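Local coordinates for Lmo0547 protein (Listeria monocytogenes, PDB 4R9N), which probably binds a sugar effector through this domain and probably regulates transcription by sequence-specific DNA binding, at residues L78-G86 and S111-L119; G142-V152 and E211-L221. One frame throughout, in Å; residues are numbered along the deposited sequence. Where two conformers were deposited one is given.

In the fold
Both contacts belong to one seven-stranded parallel sheet with a Rossmann-like layout, and they illustrate how such a sheet is held differently at its middle and at its margin. Contact 2 joins the interior neighbours 147-151 and 217-221, its centre about 8 Å from the centre of the chain; contact 1, centred about 13 Å from that point, joins strand 79-82 to the short outermost strand 110-111 and the loop after it. Strand 54-57 runs between the two pairs, and the contact centres lie 14 Å apart. They still touch directly: Leu83 CD2 packs 3.7 Å from Gly142 CA, and Leu83 CD1 comes within 3.9 Å of Ala148 CB, while Ile81 reaches Val145.

Contact 1: L78-G86 and S111-L119; sequences LTIIPLIGG and SKYLYAPAL
Leu114 and Pro82 face each other where residues 111-119 fold over the end of strand 79-82, with Leu114 CB against Pro82 CG at 3.9 Å. CG of Leu114 stands anti to its own backbone N (chi1 -165°), which directs it toward Gly85 CA, and chi2 (38°) then lays the branch CD2 3.5 Å from Ile84 C. Earlier in the strand, the aliphatic part of Lys112 lies alongside Ile81, both pointing the same way, and Ile81 CD1 meets Lys112 CG at 3.7 Å. At the far end Ala118 CB sits against Ile84 CG1, 3.8 Å away, and also touches the carbonyl of Gly85.

Two backbone hydrogen bonds join the segments. Lys112 N donates to Ile80 O at 3.0 Å, beside the parallel Ile80-Ser111 bridge, and Gly86 N donates to Ala116 O at 2.7 Å, in the carbonyl plane. Gly85 CA comes within 3.4 Å of that same Ala116 O, a closeness its missing side chain permits.

Strand 79-82, helix 96-107 and strand 110-111 form a beta-alpha-beta crossover at the sheet's edge. Asn97 of that helix hydrogen-bonds to Leu114 N, helix 133-143 packs Val138 against Ile81 and Leu114, and strand 54-57 borders strand 79-82 within the sheet.

Contact 2: G142-V152 and E211-L221; sequences GKTVDMAIVGV and ELKNIPTVVAL
Strands 147-151 and 217-221 run parallel, their axes 4.7 Å apart at closest and inclined by 23°, and each is entered from a helix, the repeating helix-then-strand pattern of a Rossmann-like alpha/beta sheet. The backbone is stitched by alternating bonds, among them Val219 N to Ala148 O, 2.8 Å long and almost perfectly straight (179° at the hydrogen). Val219 O in turn receives Val150 N.

Side chains divide between two faces. On the face of Met147, Ile149, Val219 and Leu221, the selenomethionine Met147 is stretched out from a CG anti to the backbone N (chi1 159°), which brings its terminal CE to 3.7 Å from Val219 CG2. Ile149 CG2 faces both methyls of Leu221, equally distant from CD1 and CD2. Leu45 of helix 30-49 and Phe66 of helix 61-69 pack on this side.

The other face carries Ala148, Val150, Val218 and Ala220. Val150 splits its branches: CG2 meets Val218 CG1 at 4.0 Å, whereas CG1 turns to Leu212 CD1 of helix 209-213. Ile215, in the turn into strand 217-221, sets CD1 against both Val145 CG2 (3.7 Å) and Ala148 CB (3.8 Å), joining the loop at Val145 to the first residues of strand 147-151.

The helix ends are tied more lightly. Lys143 NZ, also paired with Glu140, makes a weak salt bridge with Glu211 OE2, while Glu211 OE1 accepts from Ser208 N. One water donates to both Lys143 O and Glu211 O, at 2.8 and 2.7 Å.

Contact 1: L78-G86 and S111-L119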
loop_
_atom_site.group_PDB
_atom_site.type_symbol
_atom_site.label_atom_id
_atom_site.label_comp_id
_atom_site.label_asym_id
_atom_site.label_seq_id
_atom_site.Cartn_x
_atom_site.Cartn_y
_atom_site.Cartn_z
ATOM N N LEU A 78 3.751 20.091 -2.488
ATOM C CA LEU A 78 3.311 18.732 -2.704
ATOM C C LEU A 78 1.796 18.649 -2.704
ATOM O O LEU A 78 1.166 19.395 -1.967
ATOM C CB LEU A 78 3.850 17.839 -1.569
ATOM C CG LEU A 78 3.563 16.319 -1.672
ATOM C CD1 LEU A 78 4.230 15.669 -2.858
ATOM C CD2 LEU A 78 4.097 15.593 -0.442
ATOM N N THR A 79 1.201 17.772 -3.502
ATOM C CA THR A 79 -0.200 17.372 -3.299
ATOM C C THR A 79 -0.270 15.890 -2.980
ATOM O O THR A 79 0.279 15.086 -3.719
ATOM C CB THR A 79 -1.038 17.698 -4.548
ATOM O OG1 THR A 79 -0.917 19.106 -4.775
ATOM C CG2 THR A 79 -2.499 17.379 -4.366
ATOM N N ILE A 80 -0.910 15.560 -1.857
ATOM C CA ILE A 80 -1.113 14.162 -1.390
ATOM C C ILE A 80 -2.546 13.732 -1.695
ATOM O O ILE A 80 -3.504 14.486 -1.384
ATOM C CB ILE A 80 -0.869 14.077 0.133
ATOM C CG1 ILE A 80 0.481 14.648 0.464
ATOM C CG2 ILE A 80 -0.918 12.619 0.622
ATOM C CD1 ILE A 80 0.700 14.709 1.966
ATOM N N ILE A 81 -2.678 12.554 -2.292
ATOM C CA ILE A 81 -3.944 12.033 -2.797
ATOM C C ILE A 81 -4.203 10.638 -2.198
ATOM O O ILE A 81 -3.382 9.723 -2.352
ATOM C CB ILE A 81 -3.902 11.818 -4.321
ATOM C CG1 ILE A 81 -3.325 13.028 -5.051
ATOM C CG2 ILE A 81 -5.267 11.386 -4.870
ATOM C CD1 ILE A 81 -4.260 14.184 -5.107
ATOM N N PRO A 82 -5.386 10.438 -1.595
ATOM C CA PRO A 82 -5.733 9.089 -1.094
ATOM C C PRO A 82 -6.099 8.211 -2.282
ATOM O O PRO A 82 -6.737 8.709 -3.266
ATOM C CB PRO A 82 -6.962 9.365 -0.169
ATOM C CG PRO A 82 -7.496 10.619 -0.632
ATOM C CD PRO A 82 -6.376 11.443 -1.207
ATOM N N LEU A 83 -5.648 6.967 -2.252
ATOM C CA LEU A 83 -5.837 6.077 -3.375
ATOM C C LEU A 83 -7.054 5.140 -3.141
ATOM O O LEU A 83 -7.307 4.264 -3.968
ATOM C CB LEU A 83 -4.608 5.263 -3.624
ATOM C CG LEU A 83 -3.408 6.096 -4.020
ATOM C CD1 LEU A 83 -2.178 5.223 -4.153
ATOM C CD2 LEU A 83 -3.634 6.909 -5.245
ATOM N N ILE A 84 -7.738 5.298 -2.000
ATOM C CA ILE A 84 -8.857 4.395 -1.656
ATOM C C ILE A 84 -9.786 5.201 -0.757
ATOM O O ILE A 84 -9.318 6.051 -0.024
ATOM C CB ILE A 84 -8.393 3.113 -0.953
ATOM C CG1 ILE A 84 -9.615 2.226 -0.690
ATOM C CG2 ILE A 84 -7.597 3.346 0.317
ATOM C CD1 ILE A 84 -9.273 0.828 -0.667
ATOM N N GLY A 85 -11.088 4.981 -0.856
ATOM C CA GLY A 85 -12.060 5.706 -0.024
ATOM C C GLY A 85 -12.083 5.221 1.440
ATOM O O GLY A 85 -11.351 4.368 1.802
ATOM N N GLY A 86 -13.047 5.756 2.194
ATOM C CA GLY A 86 -13.407 5.299 3.556
ATOM C C GLY A 86 -13.338 6.478 4.524
ATOM O O GLY A 86 -12.369 7.248 4.435
ATOM N N SER A 111 -3.673 18.603 -0.114
ATOM C CA SER A 111 -4.213 17.200 -0.108
ATOM C C SER A 111 -5.591 17.216 -0.664
ATOM O O SER A 111 -6.244 18.303 -0.695
ATOM C CB SER A 111 -4.223 16.621 1.322
ATOM O OG SER A 111 -5.053 17.392 2.172
ATOM N N LYS A 112 -6.036 16.070 -1.149
ATOM C CA LYS A 112 -7.385 15.910 -1.599
ATOM C C LYS A 112 -8.049 14.891 -0.699
ATOM O O LYS A 112 -7.401 14.153 -0.013
ATOM C CB LYS A 112 -7.420 15.472 -3.084
ATOM C CG LYS A 112 -6.898 16.539 -4.066
ATOM C CD LYS A 112 -7.685 17.843 -3.911
ATOM C CE LYS A 112 -7.731 18.674 -5.187
ATOM N NZ LYS A 112 -6.346 18.812 -5.694
ATOM N N TYR A 113 -9.371 14.900 -0.665
ATOM C CA TYR A 113 -10.173 13.981 0.175
ATOM C C TYR A 113 -10.980 13.131 -0.786
ATOM O O TYR A 113 -11.506 13.666 -1.762
ATOM C CB TYR A 113 -11.121 14.823 1.056
ATOM C CG TYR A 113 -11.712 14.092 2.250
ATOM C CD1 TYR A 113 -10.990 13.943 3.429
ATOM C CD2 TYR A 113 -13.030 13.565 2.209
ATOM C CE1 TYR A 113 -11.557 13.287 4.525
ATOM C CE2 TYR A 113 -13.576 12.892 3.292
ATOM C CZ TYR A 113 -12.807 12.761 4.434
ATOM O OH TYR A 113 -13.261 12.055 5.474
ATOM N N LEU A 114 -11.111 11.854 -0.513
ATOM C CA LEU A 114 -11.905 10.997 -1.353
ATOM C C LEU A 114 -13.240 10.892 -0.632
ATOM O O LEU A 114 -13.355 10.206 0.302
ATOM C CB LEU A 114 -11.169 9.669 -1.586
ATOM C CG LEU A 114 -11.618 8.772 -2.679
ATOM C CD1 LEU A 114 -12.050 9.528 -3.951
ATOM C CD2 LEU A 114 -10.545 7.765 -3.012
ATOM N N TYR A 115 -14.214 11.674 -1.091
ATOM C CA TYR A 115 -15.537 11.756 -0.486
ATOM C C TYR A 115 -16.415 10.465 -0.752
ATOM O O TYR A 115 -17.445 10.565 -1.485
ATOM C CB TYR A 115 -16.191 13.082 -0.997
ATOM C CG TYR A 115 -15.513 14.400 -0.474
ATOM C CD1 TYR A 115 -15.357 14.635 0.883
ATOM C CD2 TYR A 115 -15.066 15.388 -1.327
ATOM C CE1 TYR A 115 -14.753 15.792 1.371
ATOM C CE2 TYR A 115 -14.445 16.565 -0.845
ATOM C CZ TYR A 115 -14.284 16.756 0.509
ATOM O OH TYR A 115 -13.669 17.895 1.041
ATOM N N ALA A 116 -16.027 9.279 -0.214
ATOM C CA ALA A 116 -16.721 7.998 -0.570
ATOM C C ALA A 116 -16.244 6.850 0.293
ATOM O O ALA A 116 -15.120 6.910 0.819
ATOM C CB ALA A 116 -16.499 7.672 -2.042
ATOM N N PRO A 117 -17.071 5.807 0.465
ATOM C CA PRO A 117 -16.606 4.589 1.174
ATOM C C PRO A 117 -15.628 3.750 0.324
ATOM O O PRO A 117 -15.662 3.842 -0.901
ATOM C CB PRO A 117 -17.898 3.768 1.380
ATOM C CG PRO A 117 -18.987 4.555 0.835
ATOM C CD PRO A 117 -18.443 5.618 -0.065
ATOM N N ALA A 118 -14.780 2.921 0.939
ATOM C CA ALA A 118 -13.927 2.049 0.155
ATOM C C ALA A 118 -14.663 0.964 -0.620
ATOM O O ALA A 118 -14.261 0.590 -1.734
ATOM C CB ALA A 118 -12.918 1.365 1.080
ATOM N N LEU A 119 -15.670 0.366 0.036
ATOM C CA LEU A 119 -16.315 -0.853 -0.483
ATOM C C LEU A 119 -17.782 -0.556 -0.439
ATOM O O LEU A 119 -18.299 -0.295 0.648
ATOM C CB LEU A 119 -15.993 -2.104 0.368
ATOM C CG LEU A 119 -16.719 -3.425 -0.021
ATOM C CD1 LEU A 119 -16.440 -3.775 -1.451
ATOM C CD2 LEU A 119 -16.311 -4.584 0.867
#

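Contact 2: G142-V152 and E211-L221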
loop_
_atom_site.group_PDB
_atom_site.type_symbol
_atom_site.label_atom_id
_atom_site.label_comp_id
_atom_site.label_asym_id
_atom_site.label_seq_id
_atom_site.Cartn_x
_atom_site.Cartn_y
_atom_site.Cartn_z
ATOM N N GLY A 142 -5.382 10.427 -8.518
ATOM C CA GLY A 142 -4.632 9.273 -7.972
ATOM C C GLY A 142 -3.862 8.529 -9.058
ATOM O O GLY A 142 -2.769 7.970 -8.830
ATOM N N LYS A 143 -4.471 8.455 -10.247
ATOM C CA LYS A 143 -3.897 7.656 -11.315
ATOM C C LYS A 143 -2.660 8.309 -11.820
ATOM O O LYS A 143 -1.811 7.626 -12.411
ATOM C CB LYS A 143 -4.894 7.437 -12.463
ATOM C CG LYS A 143 -6.115 6.623 -12.110
ATOM C CD LYS A 143 -7.161 6.619 -13.246
ATOM C CE LYS A 143 -8.540 6.194 -12.743
ATOM N NZ LYS A 143 -9.540 5.948 -13.838
ATOM N N THR A 144 -2.552 9.608 -11.635
ATOM C CA THR A 144 -1.414 10.378 -12.168
ATOM C C THR A 144 -0.365 10.779 -11.197
ATOM O O THR A 144 0.518 11.564 -11.508
ATOM C CB THR A 144 -1.945 11.577 -12.970
ATOM O OG1 THR A 144 -2.681 12.444 -12.108
ATOM C CG2 THR A 144 -2.822 11.085 -14.073
ATOM N N VAL A 145 -0.356 10.210 -9.979
ATOM C CA VAL A 145 0.673 10.611 -9.007
ATOM C C VAL A 145 2.038 10.179 -9.474
ATOM O O VAL A 145 2.153 9.193 -10.197
ATOM C CB VAL A 145 0.383 10.081 -7.557
ATOM C CG1 VAL A 145 -0.951 10.662 -7.025
ATOM C CG2 VAL A 145 0.341 8.568 -7.542
ATOM N N ASP A 146 3.059 10.908 -9.042
ATOM C CA ASP A 146 4.460 10.617 -9.379
ATOM C C ASP A 146 4.889 9.326 -8.664
ATOM O O ASP A 146 5.739 8.547 -9.149
ATOM C CB ASP A 146 5.371 11.747 -8.901
ATOM C CG ASP A 146 5.279 13.049 -9.745
ATOM O OD1 ASP A 146 4.784 13.073 -10.889
ATOM O OD2 ASP A 146 5.674 14.085 -9.185
HETATM N N MSE A 147 4.412 9.201 -7.418
HETATM C CA MSE A 147 4.756 8.039 -6.590
HETATM C C MSE A 147 3.649 7.625 -5.723
HETATM O O MSE A 147 2.849 8.459 -5.306
HETATM C CB MSE A 147 5.944 8.536 -5.719
HETATM C CG MSE A 147 6.292 7.863 -4.438
HETATM SE SE MSE A 147 7.745 9.025 -3.615
HETATM C CE MSE A 147 7.751 7.636 -2.400
ATOM N N ALA A 148 3.646 6.350 -5.299
ATOM C CA ALA A 148 2.550 5.869 -4.421
ATOM C C ALA A 148 3.190 5.009 -3.330
ATOM O O ALA A 148 4.182 4.328 -3.603
ATOM C CB ALA A 148 1.546 5.072 -5.209
ATOM N N ILE A 149 2.630 5.039 -2.131
ATOM C CA ILE A 149 3.076 4.197 -1.033
ATOM C C ILE A 149 1.912 3.299 -0.665
ATOM O O ILE A 149 0.809 3.774 -0.361
ATOM C CB ILE A 149 3.511 5.008 0.157
ATOM C CG1 ILE A 149 4.654 5.935 -0.307
ATOM C CG2 ILE A 149 3.877 4.075 1.346
ATOM C CD1 ILE A 149 5.141 6.896 0.767
ATOM N N VAL A 150 2.167 1.987 -0.675
ATOM C CA VAL A 150 1.117 0.991 -0.417
ATOM C C VAL A 150 1.653 -0.042 0.592
ATOM O O VAL A 150 2.877 -0.219 0.753
ATOM C CB VAL A 150 0.631 0.281 -1.707
ATOM C CG1 VAL A 150 0.092 1.255 -2.699
ATOM C CG2 VAL A 150 1.755 -0.550 -2.299
ATOM N N GLY A 151 0.718 -0.704 1.273
ATOM C CA GLY A 151 1.008 -1.940 2.034
ATOM C C GLY A 151 0.669 -3.176 1.201
ATOM O O GLY A 151 -0.077 -3.123 0.235
ATOM N N VAL A 152 1.137 -4.337 1.622
ATOM C CA VAL A 152 0.745 -5.566 0.958
ATOM C C VAL A 152 0.174 -6.451 2.074
ATOM O O VAL A 152 0.766 -6.573 3.154
ATOM C CB VAL A 152 1.912 -6.305 0.266
ATOM C CG1 VAL A 152 1.398 -7.570 -0.439
ATOM C CG2 VAL A 152 2.615 -5.405 -0.704
ATOM N N GLU A 211 -3.950 0.254 -12.749
ATOM C CA GLU A 211 -3.637 1.657 -12.549
ATOM C C GLU A 211 -2.386 1.838 -11.722
ATOM O O GLU A 211 -1.594 2.689 -12.009
ATOM C CB GLU A 211 -4.778 2.373 -11.932
ATOM C CG GLU A 211 -5.901 2.582 -12.944
ATOM C CD GLU A 211 -7.269 2.838 -12.361
ATOM O OE1 GLU A 211 -7.444 2.917 -11.119
ATOM O OE2 GLU A 211 -8.203 2.900 -13.212
ATOM N N LEU A 212 -2.222 1.026 -10.671
ATOM C CA LEU A 212 -1.061 1.102 -9.842
ATOM C C LEU A 212 0.208 0.774 -10.641
ATOM O O LEU A 212 1.257 1.407 -10.453
ATOM C CB LEU A 212 -1.200 0.138 -8.653
ATOM C CG LEU A 212 -0.070 0.090 -7.616
ATOM C CD1 LEU A 212 -0.088 1.345 -6.760
ATOM C CD2 LEU A 212 -0.154 -1.176 -6.769
ATOM N N LYS A 213 0.111 -0.208 -11.527
ATOM C CA LYS A 213 1.235 -0.599 -12.315
ATOM C C LYS A 213 1.707 0.543 -13.253
ATOM O O LYS A 213 2.862 0.592 -13.608
ATOM C CB LYS A 213 0.886 -1.861 -13.103
ATOM C CG LYS A 213 2.106 -2.648 -13.509
ATOM C CD LYS A 213 1.747 -3.975 -14.158
ATOM C CE LYS A 213 3.025 -4.730 -14.547
ATOM N NZ LYS A 213 3.876 -3.966 -15.506
ATOM N N ASN A 214 0.853 1.484 -13.578
ATOM C CA ASN A 214 1.221 2.605 -14.399
ATOM C C ASN A 214 1.852 3.783 -13.630
ATOM O O ASN A 214 2.351 4.720 -14.231
ATOM C CB ASN A 214 0.028 3.068 -15.204
ATOM C CG ASN A 214 -0.264 2.166 -16.380
ATOM O OD1 ASN A 214 0.640 1.543 -16.976
ATOM N ND2 ASN A 214 -1.525 2.118 -16.750
ATOM N N ILE A 215 1.843 3.735 -12.318
ATOM C CA ILE A 215 2.457 4.808 -11.531
ATOM C C ILE A 215 3.983 4.604 -11.615
ATOM O O ILE A 215 4.439 3.491 -11.485
ATOM C CB ILE A 215 1.942 4.787 -10.075
ATOM C CG1 ILE A 215 0.491 5.261 -10.028
ATOM C CG2 ILE A 215 2.763 5.683 -9.168
ATOM C CD1 ILE A 215 -0.151 5.078 -8.654
ATOM N N PRO A 216 4.753 5.681 -11.858
ATOM C CA PRO A 216 6.192 5.505 -12.111
ATOM C C PRO A 216 6.932 4.838 -10.977
ATOM O O PRO A 216 7.817 3.987 -11.268
ATOM C CB PRO A 216 6.704 6.930 -12.331
ATOM C CG PRO A 216 5.536 7.644 -12.874
ATOM C CD PRO A 216 4.317 7.042 -12.224
ATOM N N THR A 217 6.626 5.213 -9.733
ATOM C CA THR A 217 7.298 4.607 -8.592
ATOM C C THR A 217 6.291 4.203 -7.551
ATOM O O THR A 217 5.688 5.055 -6.865
ATOM C CB THR A 217 8.321 5.531 -7.933
ATOM O OG1 THR A 217 9.263 6.033 -8.916
ATOM C CG2 THR A 217 9.053 4.829 -6.762
ATOM N N VAL A 218 6.127 2.920 -7.362
ATOM C CA VAL A 218 5.230 2.408 -6.325
ATOM C C VAL A 218 6.146 1.787 -5.250
ATOM O O VAL A 218 6.968 0.892 -5.544
ATOM C CB VAL A 218 4.277 1.328 -6.860
ATOM C CG1 VAL A 218 3.534 0.643 -5.707
ATOM C CG2 VAL A 218 3.331 1.929 -7.865
ATOM N N VAL A 219 6.007 2.295 -4.024
ATOM C CA VAL A 219 6.750 1.822 -2.906
ATOM C C VAL A 219 5.876 0.968 -2.021
ATOM O O VAL A 219 4.768 1.402 -1.680
ATOM C CB VAL A 219 7.202 3.004 -2.053
ATOM C CG1 VAL A 219 8.017 2.474 -0.887
ATOM C CG2 VAL A 219 7.999 3.960 -2.901
ATOM N N ALA A 220 6.322 -0.233 -1.696
ATOM C CA ALA A 220 5.603 -1.082 -0.777
ATOM C C ALA A 220 6.374 -1.300 0.508
ATOM O O ALA A 220 7.662 -1.506 0.536
ATOM C CB ALA A 220 5.276 -2.399 -1.437
ATOM N N LEU A 221 5.616 -1.226 1.585
ATOM C CA LEU A 221 6.098 -1.483 2.943
ATOM C C LEU A 221 5.464 -2.775 3.419
ATOM O O LEU A 221 4.243 -2.845 3.421
ATOM C CB LEU A 221 5.563 -0.369 3.845
ATOM C CG LEU A 221 6.247 0.979 3.974
ATOM C CD1 LEU A 221 6.833 1.497 2.696
ATOM C CD2 LEU A 221 5.307 2.011 4.595
HETATM O O HOH W 1 -2.289 5.012 -13.147
HETATM O O HOH W 2 -8.370 3.411 -15.770
HETATM O O HOH W 3 8.432 8.815 -9.176
HETATM O O HOH W 4 2.046 -3.926 4.631
#